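Local coordinates for putative glycosylhydrolase (Parabacteroides distasonis, PDB 3S5Q), which probably acts as a hydrolase of the 3-keto-disaccharide hydrolase family, with a concanavalin A-like all-beta fold, its substrate not established, at residues G144-I149 with I156-L161; I93-A98 with M138-K143. All blocks are in the same frame, centred on the assembly; numbering follows the deposited sequence. Where two conformers were deposited one is given.

In the fold
Both contacts belong to one concanavalin A-like sandwich of two antiparallel sheets, and their centres lie about 9 Å apart. Contact 2 closes before contact 1 opens along the chain: strand 93-98, an outermost strand of the smaller sheet, faces strand 135-143 of the larger one, which then runs on into the hairpin 146-151 and 154-160 of contact 1. Within the larger sheet strands 135-143 and 146-151 are neighbours, joined by a probable hydrogen bond from Thr-141 N to Asp-148 O. Ile-149 on Ile-95, and Leu-161 just after the hairpin on Ile-93, bring apolar side chains onto the opposing sheet, so both contacts feed one hydrophobic core.

Contact 1: G144-I149 with I156-L161; sequences GQQIDI and IVSANL. With EDO (1,2-ethanediol), chain E.
Ile-147 and Leu-161 meet on the inner, apolar face of the hairpin, with Ile-147 CG1 4.0 Å from Leu-161 CG. This is the tight side. Ile-149 shares it, next to Val-157 and with its side chain directed to the same face; in the conformer given, CD1 of Ile-149 lies 3.9 Å from Val-157 CB, while its CG2 reaches Ile-156 CG1. Ile-117, on a loop, touches Ile-149, Val-157 and Ala-159. Backbone bonds hold the antiparallel ladder, among them Ile-147 N to Ala-159 O at 2.8 Å and its return, Ala-159 N to Ile-147 O.

Strands 146-151 and 154-160 form a beta hairpin of the larger sheet, interrupted by a classic beta bulge: two residues, Ile-156 and Val-157, stand opposite the single Ile-149, whose carbonyl O takes a weak bond from each of their N atoms.

The other face is polar and more open. Ser-158 OG donates to Asp-148 OD1 at 2.6 Å, meeting it on the syn side. The same OD1 is hydrogen-bonded to His-155 NE2. Gln-146, bent at chi2 (56°), turns NE2 forward along its own strand to Asp-148 OD2 at 3.1 Å, so both carboxylate oxygens are gripped and the group's rotation is restrained. On this face, at the open end of the hairpin, a water donates to Asn-160 OD1 at 2.6 Å and more distantly to Gln-145 OE1. At the outer edge of strand 154-160 an ethanediol, probably from the crystallisation liquor, accepts a weak bond from Ser-158 N.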
# COMPACT_ATOMS: atom_id res chain seq x y z
N GLY A 144 7.55 -7.07 -12.27
CA GLY A 144 8.18 -6.05 -13.09
C GLY A 144 7.27 -4.83 -13.29
O GLY A 144 6.83 -4.18 -12.34
N GLN A 145 7.03 -4.48 -14.55
CA GLN A 145 6.20 -3.32 -14.85
C GLN A 145 4.68 -3.53 -14.72
O GLN A 145 3.90 -2.56 -14.75
CB GLN A 145 6.54 -2.78 -16.21
CG GLN A 145 7.96 -2.25 -16.32
CD GLN A 145 8.21 -1.57 -17.67
OE1 GLN A 145 8.16 -2.22 -18.72
NE2 GLN A 145 8.51 -0.27 -17.63
N GLN A 146 4.26 -4.77 -14.45
CA GLN A 146 2.84 -5.09 -14.31
C GLN A 146 2.42 -5.06 -12.84
O GLN A 146 2.91 -5.84 -12.03
CB GLN A 146 2.55 -6.46 -14.99
CG GLN A 146 1.05 -6.84 -15.02
CD GLN A 146 0.17 -5.77 -15.70
OE1 GLN A 146 0.49 -5.30 -16.79
NE2 GLN A 146 -0.92 -5.41 -15.04
N ILE A 147 1.56 -4.10 -12.49
CA ILE A 147 1.12 -3.88 -11.12
C ILE A 147 -0.37 -4.21 -11.04
O ILE A 147 -1.13 -3.69 -11.82
CB ILE A 147 1.32 -2.43 -10.66
CG1 ILE A 147 2.78 -1.97 -10.92
CG2 ILE A 147 0.87 -2.26 -9.17
CD1 ILE A 147 3.86 -2.96 -10.40
N ASP A 148 -0.74 -5.08 -10.11
CA ASP A 148 -2.14 -5.43 -9.87
C ASP A 148 -2.47 -5.30 -8.40
O ASP A 148 -1.73 -5.76 -7.56
CB ASP A 148 -2.43 -6.82 -10.40
CG ASP A 148 -2.47 -6.85 -11.93
OD1 ASP A 148 -3.54 -6.50 -12.50
OD2 ASP A 148 -1.43 -7.16 -12.54
N ILE A 149 -3.58 -4.62 -8.13
CA ILE A 149 -4.03 -4.38 -6.76
C ILE A 149 -5.42 -4.97 -6.55
O ILE A 149 -6.36 -4.69 -7.30
CB ILE A 149 -4.04 -2.87 -6.44
CG1 ILE A 149 -2.62 -2.30 -6.64
CG2 ILE A 149 -4.55 -2.64 -5.01
CD1 ILE A 149 -2.59 -0.83 -6.82
N ILE A 156 -9.14 -4.01 -8.29
CA ILE A 156 -9.45 -2.61 -8.56
C ILE A 156 -8.46 -1.91 -9.52
O ILE A 156 -8.80 -0.92 -10.17
CB ILE A 156 -9.60 -1.77 -7.26
CG1 ILE A 156 -8.43 -1.98 -6.32
CG2 ILE A 156 -10.96 -2.09 -6.56
CD1 ILE A 156 -8.31 -0.86 -5.25
N VAL A 157 -7.23 -2.41 -9.60
CA VAL A 157 -6.22 -1.74 -10.43
C VAL A 157 -5.40 -2.78 -11.14
O VAL A 157 -4.98 -3.77 -10.56
CB VAL A 157 -5.28 -0.75 -9.60
CG1 VAL A 157 -4.25 0.01 -10.52
CG2 VAL A 157 -6.08 0.21 -8.79
N SER A 158 -5.19 -2.53 -12.43
CA SER A 158 -4.25 -3.30 -13.24
C SER A 158 -3.57 -2.23 -14.08
O SER A 158 -4.24 -1.44 -14.76
CB SER A 158 -4.95 -4.32 -14.13
OG SER A 158 -4.00 -5.22 -14.70
N ALA A 159 -2.25 -2.16 -13.99
CA ALA A 159 -1.51 -1.14 -14.68
C ALA A 159 -0.19 -1.69 -15.21
O ALA A 159 0.50 -2.48 -14.53
CB ALA A 159 -1.33 0.11 -13.73
N ASN A 160 0.14 -1.33 -16.45
CA ASN A 160 1.44 -1.64 -17.03
C ASN A 160 2.26 -0.33 -17.07
O ASN A 160 1.91 0.60 -17.83
CB ASN A 160 1.24 -2.21 -18.42
CG ASN A 160 2.53 -2.41 -19.18
OD1 ASN A 160 3.65 -2.36 -18.62
ND2 ASN A 160 2.39 -2.65 -20.48
N LEU A 161 3.30 -0.27 -16.23
CA LEU A 161 4.04 0.97 -15.99
C LEU A 161 4.72 1.46 -17.26
O LEU A 161 5.00 2.64 -17.37
CB LEU A 161 5.08 0.81 -14.86
CG LEU A 161 4.58 0.55 -13.42
CD1 LEU A 161 5.81 0.41 -12.51
CD2 LEU A 161 3.60 1.60 -12.88
C1 EDO E . -8.67 -3.34 -13.45
O1 EDO E . -9.03 -4.61 -14.05
C2 EDO E . -8.73 -2.13 -14.39
O2 EDO E . -7.82 -1.10 -13.97
O HOH W 1 5.54 -3.90 -19.46

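Contact 2: I93-A98 with M138-K143; sequences IEIQIA and MIITAK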
# COMPACT_ATOMS: atom_id res chain seq x y z
N ILE A 93 7.12 3.93 -5.94
CA ILE A 93 5.73 3.90 -6.34
C ILE A 93 4.86 3.63 -5.08
O ILE A 93 5.05 2.64 -4.35
CB ILE A 93 5.47 2.87 -7.43
CG1 ILE A 93 6.40 3.17 -8.64
CG2 ILE A 93 3.96 2.92 -7.78
CD1 ILE A 93 6.28 2.19 -9.78
N GLU A 94 3.94 4.54 -4.82
CA GLU A 94 3.04 4.39 -3.69
C GLU A 94 1.63 3.97 -4.08
O GLU A 94 1.04 4.52 -5.01
CB GLU A 94 2.98 5.63 -2.84
CG GLU A 94 2.30 5.34 -1.49
CD GLU A 94 2.31 6.47 -0.50
OE1 GLU A 94 2.37 7.64 -0.92
OE2 GLU A 94 2.23 6.16 0.73
N ILE A 95 1.12 2.97 -3.34
CA ILE A 95 -0.25 2.52 -3.37
C ILE A 95 -0.92 3.22 -2.19
O ILE A 95 -0.51 3.03 -1.06
CB ILE A 95 -0.35 1.03 -3.20
CG1 ILE A 95 0.53 0.31 -4.22
CG2 ILE A 95 -1.80 0.53 -3.30
CD1 ILE A 95 0.46 0.86 -5.62
N GLN A 96 -1.91 4.04 -2.47
CA GLN A 96 -2.61 4.83 -1.43
C GLN A 96 -3.42 3.97 -0.45
O GLN A 96 -4.08 2.99 -0.83
CB GLN A 96 -3.55 5.82 -2.12
CG GLN A 96 -4.37 6.80 -1.20
CD GLN A 96 -3.53 7.86 -0.54
OE1 GLN A 96 -2.42 7.58 -0.12
NE2 GLN A 96 -4.07 9.11 -0.43
N ILE A 97 -3.45 4.39 0.81
CA ILE A 97 -4.43 3.85 1.76
C ILE A 97 -5.08 5.06 2.32
O ILE A 97 -4.38 5.94 2.76
CB ILE A 97 -3.78 3.03 2.89
CG1 ILE A 97 -3.20 1.75 2.32
CG2 ILE A 97 -4.82 2.74 4.02
CD1 ILE A 97 -2.33 0.98 3.27
N ALA A 98 -6.40 5.14 2.20
CA ALA A 98 -7.15 6.29 2.73
C ALA A 98 -8.53 5.84 3.12
O ALA A 98 -9.08 4.90 2.54
CB ALA A 98 -7.25 7.44 1.68
N MSE A 138 -5.59 -6.12 1.41
CA MSE A 138 -5.05 -5.58 0.15
C MSE A 138 -3.94 -6.47 -0.32
O MSE A 138 -3.11 -6.89 0.48
CB MSE A 138 -4.54 -4.14 0.36
CG MSE A 138 -3.64 -3.56 -0.76
SE MSE A 138 -3.06 -1.72 -0.29
CE MSE A 138 -4.60 -1.03 -1.05
N ILE A 139 -3.96 -6.82 -1.59
CA ILE A 139 -2.96 -7.71 -2.17
C ILE A 139 -2.36 -6.99 -3.37
O ILE A 139 -3.09 -6.59 -4.30
CB ILE A 139 -3.53 -9.08 -2.58
CG1 ILE A 139 -4.38 -9.67 -1.43
CG2 ILE A 139 -2.38 -10.07 -2.99
CD1 ILE A 139 -5.13 -10.92 -1.82
N ILE A 140 -1.07 -6.73 -3.30
CA ILE A 140 -0.34 -6.01 -4.36
C ILE A 140 0.53 -7.03 -5.09
O ILE A 140 1.40 -7.64 -4.48
CB ILE A 140 0.55 -4.89 -3.80
CG1 ILE A 140 -0.28 -3.86 -3.00
CG2 ILE A 140 1.44 -4.25 -4.97
CD1 ILE A 140 0.49 -3.03 -2.00
N THR A 141 0.27 -7.22 -6.37
CA THR A 141 1.12 -8.09 -7.21
C THR A 141 1.98 -7.14 -8.00
O THR A 141 1.45 -6.28 -8.72
CB THR A 141 0.33 -9.04 -8.14
OG1 THR A 141 -0.58 -9.84 -7.36
CG2 THR A 141 1.31 -9.98 -8.93
N ALA A 142 3.29 -7.30 -7.84
CA ALA A 142 4.32 -6.43 -8.43
C ALA A 142 5.25 -7.28 -9.26
O ALA A 142 6.26 -7.83 -8.78
CB ALA A 142 5.12 -5.68 -7.33
N LYS A 143 4.92 -7.40 -10.54
CA LYS A 143 5.67 -8.31 -11.40
C LYS A 143 6.31 -7.48 -12.50
O LYS A 143 5.68 -7.19 -13.51
CB LYS A 143 4.75 -9.40 -11.95
CG LYS A 143 5.46 -10.66 -12.38
CD LYS A 143 4.54 -11.55 -13.16
CE LYS A 143 4.59 -12.96 -12.65
NZ LYS A 143 3.35 -13.71 -13.00
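Strands 93-98 and 138-143 run antiparallel at 169°, their axes 10.5 Å apart at the closest. That spacing is of two sheets packed face to face, as in the concanavalin A-like sandwich: strand 93-98 belongs to the smaller sheet and strand 135-143 to the larger, and mainly apolar side chains bridge the gap. Even the nearest CA atoms, those of Ile-95 and Ile-140, are 8.6 Å apart.

Ile-95 is the hub, touching one partner with each branch. Its CG1 passes Ile-140 CD1 at 4.0 Å, the two side chains overlapping in passing. Its CG2 takes the other neighbour, the selenomethionine at Met-138. That chain leaves its strand fully extended through chi2 (-179°), which carries the selenium across the interface, and turns at chi3 (-87°) to lay the methyl beside Ile-95. Two residues on, Ile-97 reaches the selenium of Met-138 with CG1 at 4.3 Å. Val-78 of strand 75-82 touches both Ile-97 and Ile-140, and Leu-151 packs on Met-138, adding to the buried cluster. The terminal methyl of Met-138 abuts both a side chain and the backbone of strand 93-98, its CE 3.9 Å from Ile-95 CG2 and 4.1 Å from Gln-96 O.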